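Local coordinates for surface protein VspA (Borrelia turicatae, PDB 1YJG), which is probably one of the antigenically distinct outer-membrane lipoproteins, expressed one at a time, whose switching lets the spirochaete evade the host immune response, at residues A[17-22]-A[135-140]. Sequence-based numbering, arbitrary orientation.
Sequences VHTLVK and LNTAID
K22 on helix 2-28 reaches across to N136 and D140 on helix 129-155. Its chain starts at CB with CG anti to the carbonyl carbon and is bent at chi2 (-54°); contact with the other helix begins at CD, which passes N136 OD1 at 3.4 Å. CE lies near N136 OD1 and D140 OD1, and NZ ends between them. K22 NZ donates to N136 OD1 at 2.9 Å, in the carbonyl plane and on a lone pair. The salt bridge from K22 NZ to D140 OD1 is 3.0 Å long, entering on the syn side but somewhat out of the carboxylate plane. H18 NE2 gives the same oxygen a bent bond (142°), meeting D140 OD1 nearly along the C-O axis of the carboxylate, with the oxygen a little out of the ring plane; the shared carboxylate would be expected to ease the proximity of lysine and histidine. N136 ND2 bonds to L132 O in its own helix and, through a water, to V21 O. Beneath this polar layer I139 packs on H18, its CG1 3.5 Å from H18 CA, while its CD1 reaches V17 CG1. V21 inserts CG2 against L135 CG at 3.9 Å and sets CG1 over the face of the N136 amide. With segment axes antiparallel at 155°, 9.9 Å apart, the contact joins the first and last long helices of the helical bundle, the core fragment of this Vsp-family surface lipoprotein.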
ATOM      1  N   VAL A  17      -1.471   4.364  -7.265  1.00 11.20           N
ATOM      2  CA  VAL A  17      -1.013   3.085  -7.793  1.00 10.47           C
ATOM      3  C   VAL A  17       0.493   2.866  -7.517  1.00 12.10           C
ATOM      4  O   VAL A  17       0.923   1.763  -7.195  1.00  9.85           O
ATOM      5  CB  VAL A  17      -1.325   2.973  -9.309  1.00  9.44           C
ATOM      6  CG1 VAL A  17      -0.581   1.805  -9.944  1.00 10.86           C
ATOM      7  CG2 VAL A  17      -2.813   2.834  -9.524  1.00 11.02           C
ATOM      8  N   HIS A  18       1.276   3.932  -7.624  1.00 10.68           N
ATOM      9  CA  HIS A  18       2.712   3.886  -7.402  1.00 10.39           C
ATOM     10  C   HIS A  18       3.012   3.435  -5.984  1.00 12.30           C
ATOM     11  O   HIS A  18       3.845   2.537  -5.758  1.00  6.53           O
ATOM     12  CB  HIS A  18       3.295   5.266  -7.670  1.00 11.01           C
ATOM     13  CG  HIS A  18       4.785   5.341  -7.568  1.00 10.94           C
ATOM     14  ND1 HIS A  18       5.432   5.738  -6.416  1.00 15.08           N
ATOM     15  CD2 HIS A  18       5.754   5.138  -8.492  1.00 13.02           C
ATOM     16  CE1 HIS A  18       6.738   5.746  -6.625  1.00 10.63           C
ATOM     17  NE2 HIS A  18       6.959   5.392  -7.879  1.00 12.76           N
ATOM     18  N   THR A  19       2.302   4.032  -5.029  1.00 10.95           N
ATOM     19  CA  THR A  19       2.477   3.690  -3.622  1.00 13.61           C
ATOM     20  C   THR A  19       2.132   2.215  -3.382  1.00 13.13           C
ATOM     21  O   THR A  19       2.911   1.498  -2.750  1.00 10.22           O
ATOM     22  CB  THR A  19       1.625   4.587  -2.746  1.00 13.01           C
ATOM     23  OG1 THR A  19       2.221   5.898  -2.689  1.00 16.50           O
ATOM     24  CG2 THR A  19       1.617   4.090  -1.300  1.00  9.92           C
ATOM     25  N   LEU A  20       0.982   1.767  -3.891  1.00  8.93           N
ATOM     26  CA  LEU A  20       0.578   0.372  -3.725  1.00 11.00           C
ATOM     27  C   LEU A  20       1.652  -0.611  -4.245  1.00 13.16           C
ATOM     28  O   LEU A  20       1.897  -1.641  -3.625  1.00 10.15           O
ATOM     29  CB  LEU A  20      -0.737   0.098  -4.440  1.00 12.59           C
ATOM     30  CG  LEU A  20      -1.997   0.726  -3.832  1.00 13.81           C
ATOM     31  CD1 LEU A  20      -3.205   0.322  -4.641  1.00 14.89           C
ATOM     32  CD2 LEU A  20      -2.184   0.306  -2.376  1.00 14.70           C
ATOM     33  N   VAL A  21       2.270  -0.281  -5.377  1.00  8.32           N
ATOM     34  CA  VAL A  21       3.296  -1.113  -5.983  1.00 12.39           C
ATOM     35  C   VAL A  21       4.530  -1.185  -5.065  1.00 11.62           C
ATOM     36  O   VAL A  21       5.055  -2.267  -4.809  1.00 11.51           O
ATOM     37  CB  VAL A  21       3.665  -0.611  -7.406  1.00  9.83           C
ATOM     38  CG1 VAL A  21       4.918  -1.299  -7.942  1.00  9.20           C
ATOM     39  CG2 VAL A  21       2.500  -0.831  -8.357  1.00  7.25           C
ATOM     40  N   LYS A  22       4.945  -0.032  -4.552  1.00 11.38           N
ATOM     41  CA  LYS A  22       6.080   0.063  -3.652  1.00 11.09           C
ATOM     42  C   LYS A  22       5.770  -0.608  -2.313  1.00 11.55           C
ATOM     43  O   LYS A  22       6.697  -1.089  -1.629  1.00 12.03           O
ATOM     44  CB  LYS A  22       6.461   1.523  -3.402  1.00 10.62           C
ATOM     45  CG  LYS A  22       6.863   2.332  -4.645  1.00 13.21           C
ATOM     46  CD  LYS A  22       7.972   1.670  -5.458  1.00 13.90           C
ATOM     47  CE  LYS A  22       8.234   2.479  -6.719  1.00 15.42           C
ATOM     48  NZ  LYS A  22       9.247   1.859  -7.592  1.00 11.58           N
ATOM     49  N   LEU A 135       6.717  -4.075 -13.345  1.00 14.28           N
ATOM     50  CA  LEU A 135       5.599  -3.257 -12.892  1.00 10.76           C
ATOM     51  C   LEU A 135       6.121  -1.990 -12.229  1.00 12.76           C
ATOM     52  O   LEU A 135       5.518  -0.920 -12.368  1.00  8.75           O
ATOM     53  CB  LEU A 135       4.749  -4.048 -11.904  1.00 13.02           C
ATOM     54  CG  LEU A 135       3.599  -3.377 -11.167  1.00  9.95           C
ATOM     55  CD1 LEU A 135       2.638  -2.725 -12.132  1.00 12.43           C
ATOM     56  CD2 LEU A 135       2.875  -4.412 -10.299  1.00  8.76           C
ATOM     57  N   ASN A 136       7.232  -2.131 -11.497  1.00 11.97           N
ATOM     58  CA  ASN A 136       7.875  -1.018 -10.804  1.00 12.58           C
ATOM     59  C   ASN A 136       8.464  -0.045 -11.823  1.00 13.41           C
ATOM     60  O   ASN A 136       8.320   1.164 -11.710  1.00 11.94           O
ATOM     61  CB  ASN A 136       8.983  -1.518  -9.861  1.00 11.15           C
ATOM     62  CG  ASN A 136       8.480  -1.795  -8.441  1.00 13.89           C
ATOM     63  OD1 ASN A 136       8.509  -0.916  -7.584  1.00 15.81           O
ATOM     64  ND2 ASN A 136       8.038  -3.025  -8.190  1.00 11.29           N
ATOM     65  N   THR A 137       9.154  -0.589 -12.812  1.00 16.79           N
ATOM     66  CA  THR A 137       9.764   0.218 -13.862  1.00 14.40           C
ATOM     67  C   THR A 137       8.688   1.013 -14.589  1.00 10.08           C
ATOM     68  O   THR A 137       8.846   2.202 -14.847  1.00 12.41           O
ATOM     69  CB  THR A 137      10.465  -0.697 -14.883  1.00 10.42           C
ATOM     70  OG1 THR A 137      11.656  -1.248 -14.309  1.00 17.89           O
ATOM     71  CG2 THR A 137      10.957   0.086 -16.099  1.00 13.71           C
ATOM     72  N   ALA A 138       7.595   0.334 -14.913  1.00 10.27           N
ATOM     73  CA  ALA A 138       6.481   0.933 -15.632  1.00  9.02           C
ATOM     74  C   ALA A 138       5.764   2.033 -14.868  1.00 12.68           C
ATOM     75  O   ALA A 138       5.410   3.064 -15.447  1.00 14.30           O
ATOM     76  CB  ALA A 138       5.496  -0.158 -16.033  1.00  8.91           C
ATOM     77  N   ILE A 139       5.529   1.813 -13.574  1.00 13.62           N
ATOM     78  CA  ILE A 139       4.828   2.801 -12.754  1.00 12.58           C
ATOM     79  C   ILE A 139       5.698   4.032 -12.480  1.00 14.24           C
ATOM     80  O   ILE A 139       5.176   5.146 -12.349  1.00  9.34           O
ATOM     81  CB  ILE A 139       4.262   2.157 -11.436  1.00 10.42           C
ATOM     82  CG1 ILE A 139       3.225   3.073 -10.779  1.00  9.10           C
ATOM     83  CG2 ILE A 139       5.375   1.832 -10.440  1.00  9.80           C
ATOM     84  CD1 ILE A 139       2.147   3.608 -11.713  1.00  6.66           C
ATOM     85  N   ASP A 140       7.015   3.831 -12.386  1.00 12.49           N
ATOM     86  CA  ASP A 140       7.939   4.938 -12.143  1.00 15.62           C
ATOM     87  C   ASP A 140       7.826   5.868 -13.327  1.00 16.13           C
ATOM     88  O   ASP A 140       7.800   7.076 -13.161  1.00 19.24           O
ATOM     89  CB  ASP A 140       9.418   4.487 -12.070  1.00 17.12           C
ATOM     90  CG  ASP A 140       9.802   3.856 -10.743  1.00 17.57           C
ATOM     91  OD1 ASP A 140       9.078   4.001  -9.739  1.00 20.39           O
ATOM     92  OD2 ASP A 140      10.844   3.177 -10.620  1.00 21.36           O
TER
HETATM   93  O   HOH W   1       7.256  -3.558  -5.579  1.00 26.33           O